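Local atomic coordinates of CalU16 (Micromonospora echinospora, PDB entry 4FPW), a protein that probably confers self-resistance to an enediyne antibiotic by being sacrificed in place of more vital cellular targets. Residues V36-A39 with N44-N47; L109-A114 with V126-A131. All blocks are in the same frame, centred on the assembly; numbering follows the deposited sequence.

Interaction 1: residues V36-A39 with N44-N47; sequences VWSA and NRIN
Ala39 and Arg45 bring the backbones together, their CA atoms 5.2 Å apart, where helix 33-41 ends and helix 43-49 follows after a very short connection. This corner between two short consecutive helices belongs to the helix-grip (Bet v 1-like) fold, in which two short helices after the first part of the sheet meet the end of the long helix. It illustrates how consecutive helices can pack with the backbone of one as much as with its side chains. Arg45 supplies most of the second helix's share. Its CG stands anti to the carbonyl carbon (chi1 -64°), and the chain then runs extended from CG to NE, which carries it alongside the preceding helix. CB rests 4.0 Å from Ala39 CA, while CD passes Ser38 O at 4.1 Å. The guanidinium ends beside Ser38, whose CB comes nearest, 3.2 Å from Arg45 NH1. Ser38 OG lies over one face of the group, 3.7 Å from Arg45 NH1, too long for a hydrogen bond. No hydrogen bond joins the two segments; the contact is made by close packing. The CB of Ala39 points away from the second segment, and its methyl touches Phe138 of helix 118-138, which also meets the Arg45 side chain, so the long helix covers this corner. Deeper in, Ile46 is buried and approaches the end of the first segment through its CG1 branch. The carbonyl it meets is already engaged, since Ala39 O accepts a hydrogen bond from Trp49 NE1; Ile46 CG1 lies 3.8 Å from that same Ala39 O.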
# COMPACT_ATOMS: atom_id res chain seq x y z
N VAL A 36 12.72 -7.33 -2.51
CA VAL A 36 11.63 -6.44 -2.11
C VAL A 36 10.30 -7.10 -2.49
O VAL A 36 9.36 -7.07 -1.71
CB VAL A 36 11.77 -5.06 -2.77
CG1 VAL A 36 10.61 -4.16 -2.37
CG2 VAL A 36 13.09 -4.40 -2.39
N TRP A 37 10.22 -7.69 -3.68
CA TRP A 37 9.05 -8.48 -4.08
C TRP A 37 8.71 -9.59 -3.08
O TRP A 37 7.60 -9.66 -2.56
CB TRP A 37 9.24 -9.10 -5.46
CG TRP A 37 8.07 -9.90 -5.91
CD1 TRP A 37 7.99 -11.26 -6.03
CD2 TRP A 37 6.79 -9.39 -6.30
NE1 TRP A 37 6.74 -11.63 -6.45
CE2 TRP A 37 5.98 -10.49 -6.64
CE3 TRP A 37 6.24 -8.10 -6.39
CZ2 TRP A 37 4.67 -10.35 -7.07
CZ3 TRP A 37 4.93 -7.96 -6.82
CH2 TRP A 37 4.16 -9.08 -7.16
N SER A 38 9.65 -10.48 -2.83
CA SER A 38 9.51 -11.45 -1.75
C SER A 38 9.03 -10.85 -0.41
O SER A 38 8.18 -11.44 0.27
CB SER A 38 10.83 -12.16 -1.52
OG SER A 38 10.81 -13.42 -2.16
N ALA A 39 9.57 -9.69 -0.03
CA ALA A 39 9.28 -9.08 1.27
C ALA A 39 7.88 -8.52 1.33
O ALA A 39 7.34 -8.31 2.41
CB ALA A 39 10.26 -7.96 1.55
N ASN A 44 5.42 -15.40 4.86
CA ASN A 44 6.40 -15.61 5.93
C ASN A 44 7.42 -14.47 6.01
O ASN A 44 8.30 -14.48 6.87
CB ASN A 44 7.15 -16.93 5.72
CG ASN A 44 6.26 -18.15 5.87
OD1 ASN A 44 5.47 -18.25 6.80
ND2 ASN A 44 6.42 -19.10 4.96
N ARG A 45 7.33 -13.50 5.11
CA ARG A 45 8.11 -12.28 5.22
C ARG A 45 7.21 -11.07 5.49
O ARG A 45 7.60 -10.18 6.24
CB ARG A 45 8.93 -12.07 3.95
CG ARG A 45 9.98 -13.15 3.75
CD ARG A 45 11.12 -12.66 2.89
NE ARG A 45 11.96 -13.80 2.54
CZ ARG A 45 12.83 -13.86 1.53
NH1 ARG A 45 13.03 -12.82 0.73
NH2 ARG A 45 13.52 -14.98 1.33
N ILE A 46 6.02 -11.03 4.89
CA ILE A 46 5.03 -9.99 5.22
C ILE A 46 4.71 -10.06 6.72
O ILE A 46 4.37 -9.06 7.36
CB ILE A 46 3.74 -10.15 4.41
CG1 ILE A 46 4.00 -10.00 2.90
CG2 ILE A 46 2.70 -9.11 4.82
CD1 ILE A 46 2.87 -10.52 2.04
N ASN A 47 4.84 -11.25 7.28
CA ASN A 47 4.52 -11.49 8.68
C ASN A 47 5.45 -10.78 9.66
O ASN A 47 5.08 -10.54 10.82
CB ASN A 47 4.63 -12.99 8.97
CG ASN A 47 3.38 -13.56 9.60
OD1 ASN A 47 3.32 -14.77 9.84
ND2 ASN A 47 2.39 -12.70 9.91

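Interaction 2: residues L109-A114 with V126-A131; sequences LELEHA and VGWEMA
Leu111 and His113, two residues apart on strand 106-115, both direct their CB atoms at helix 118-138 and share a single partner there, Trp128. This is the helix-grip fold at its core: the long helix lies across the concave antiparallel sheet, and one indole bridges the two. The apolar part is a CH-pi contact. Leu111 CD2 sits over the face of the five-membered ring, 3.6 Å from its centroid and 11° off the normal, while Leu111 CD1 extends along the benzo side, 3.8 Å from Trp128 CE3. With Leu111 CG anti to its own N, the isopropyl end reaches across to the indole. The aromatic part is different in kind: the rings of His113 and Trp128 approach edge against edge with their planes inclined at 58°, so there is no stacking. Trp86, from strand 81-86, touches both rings, meeting His113 edge-to-face, so three aromatic residues gather at this spot. The polar part fixes the indole's rotation from its edge, while the leucine supports its face. Trp128 NE1 donates to His113 ND1 at 3.1 Å, a fairly straight bond with an N-H...N angle of 161° that lies near the plane of both rings.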
# COMPACT_ATOMS: atom_id res chain seq x y z
N LEU A 109 10.01 1.49 -5.04
CA LEU A 109 8.67 1.00 -4.72
C LEU A 109 7.65 2.07 -5.02
O LEU A 109 7.93 3.25 -4.82
CB LEU A 109 8.60 0.58 -3.26
CG LEU A 109 7.22 0.25 -2.69
CD1 LEU A 109 7.32 -0.91 -1.73
CD2 LEU A 109 6.58 1.43 -1.97
N GLU A 110 6.47 1.66 -5.50
CA GLU A 110 5.34 2.57 -5.63
C GLU A 110 4.08 1.88 -5.15
O GLU A 110 3.71 0.82 -5.66
CB GLU A 110 5.16 3.08 -7.07
CG GLU A 110 6.20 4.12 -7.47
CD GLU A 110 5.87 4.92 -8.72
OE1 GLU A 110 6.82 5.22 -9.47
OE2 GLU A 110 4.68 5.27 -8.93
N LEU A 111 3.42 2.49 -4.18
CA LEU A 111 2.20 1.94 -3.64
C LEU A 111 1.08 2.93 -3.75
O LEU A 111 1.12 3.99 -3.11
CB LEU A 111 2.37 1.49 -2.20
CG LEU A 111 1.16 0.66 -1.73
CD1 LEU A 111 1.64 -0.46 -0.84
CD2 LEU A 111 0.13 1.50 -1.00
N GLU A 112 0.06 2.54 -4.54
CA GLU A 112 -1.08 3.39 -4.82
C GLU A 112 -2.36 2.71 -4.39
O GLU A 112 -2.68 1.61 -4.85
CB GLU A 112 -1.17 3.71 -6.32
CG GLU A 112 -2.39 4.56 -6.67
CD GLU A 112 -2.41 5.06 -8.10
OE1 GLU A 112 -1.58 4.64 -8.93
OE2 GLU A 112 -3.29 5.90 -8.38
N HIS A 113 -3.09 3.39 -3.52
CA HIS A 113 -4.38 2.96 -3.04
C HIS A 113 -5.38 3.98 -3.55
O HIS A 113 -5.27 5.18 -3.26
CB HIS A 113 -4.37 2.95 -1.52
CG HIS A 113 -5.53 2.22 -0.90
ND1 HIS A 113 -5.41 1.51 0.26
CD2 HIS A 113 -6.83 2.11 -1.28
CE1 HIS A 113 -6.58 1.00 0.60
NE2 HIS A 113 -7.46 1.35 -0.32
N ALA A 114 -6.33 3.50 -4.34
CA ALA A 114 -7.37 4.33 -4.92
C ALA A 114 -8.68 4.04 -4.22
O ALA A 114 -8.98 2.88 -3.91
CB ALA A 114 -7.50 4.05 -6.41
N VAL A 126 -1.73 7.55 5.06
CA VAL A 126 -1.07 7.49 6.36
C VAL A 126 -0.88 6.04 6.80
O VAL A 126 0.19 5.67 7.24
CB VAL A 126 -1.86 8.27 7.43
CG1 VAL A 126 -1.21 8.11 8.80
CG2 VAL A 126 -1.97 9.75 7.07
N GLY A 127 -1.91 5.21 6.64
CA GLY A 127 -1.86 3.83 7.08
C GLY A 127 -0.81 3.03 6.38
O GLY A 127 -0.15 2.19 6.99
N TRP A 128 -0.64 3.26 5.09
CA TRP A 128 0.45 2.60 4.37
C TRP A 128 1.81 3.12 4.76
O TRP A 128 2.78 2.37 4.82
CB TRP A 128 0.27 2.70 2.86
CG TRP A 128 -0.78 1.78 2.41
CD1 TRP A 128 -2.02 2.12 1.99
CD2 TRP A 128 -0.72 0.35 2.39
NE1 TRP A 128 -2.73 0.99 1.69
CE2 TRP A 128 -1.96 -0.11 1.92
CE3 TRP A 128 0.28 -0.59 2.70
CZ2 TRP A 128 -2.25 -1.47 1.75
CZ3 TRP A 128 -0.01 -1.95 2.54
CH2 TRP A 128 -1.26 -2.37 2.06
N GLU A 129 1.90 4.42 5.02
CA GLU A 129 3.19 5.00 5.38
C GLU A 129 3.71 4.40 6.66
O GLU A 129 4.89 4.06 6.75
CB GLU A 129 3.09 6.51 5.52
CG GLU A 129 3.36 7.26 4.23
CD GLU A 129 3.29 8.75 4.44
OE1 GLU A 129 2.18 9.31 4.44
OE2 GLU A 129 4.33 9.37 4.66
N MSE A 130 2.82 4.25 7.65
CA MSE A 130 3.18 3.63 8.93
C MSE A 130 3.67 2.24 8.67
O MSE A 130 4.69 1.80 9.22
CB MSE A 130 1.98 3.50 9.87
CG MSE A 130 1.35 4.84 10.26
SE MSE A 130 2.58 5.99 11.31
CE MSE A 130 1.47 7.54 10.99
N ALA A 131 2.96 1.52 7.81
CA ALA A 131 3.31 0.15 7.48
C ALA A 131 4.62 0.05 6.71
O ALA A 131 5.42 -0.86 6.96
CB ALA A 131 2.19 -0.50 6.68

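How the interactions relate
Followed from the N terminus, the chain first forms the hairpin of strands 7-15 and 20-29, then enters the two short helices, and interaction 1 closes the tight turn between them. The sheet is then completed through strand 106-115, after which interaction 2 closes the longer excursion that leads into helix 118-138. The two contacts are in series, neither nested nor crossed, with centres 16 Å apart and nearest atoms about 5 Å apart. Third parties join their segments, away from the interfaces: Leu100 of strand 94-103 touches Val36 on helix 33-41 and Leu109 on strand 106-115. Helix 118-138 carries Trp128 to the sheet and, at its far end, Phe138 to the helical corner.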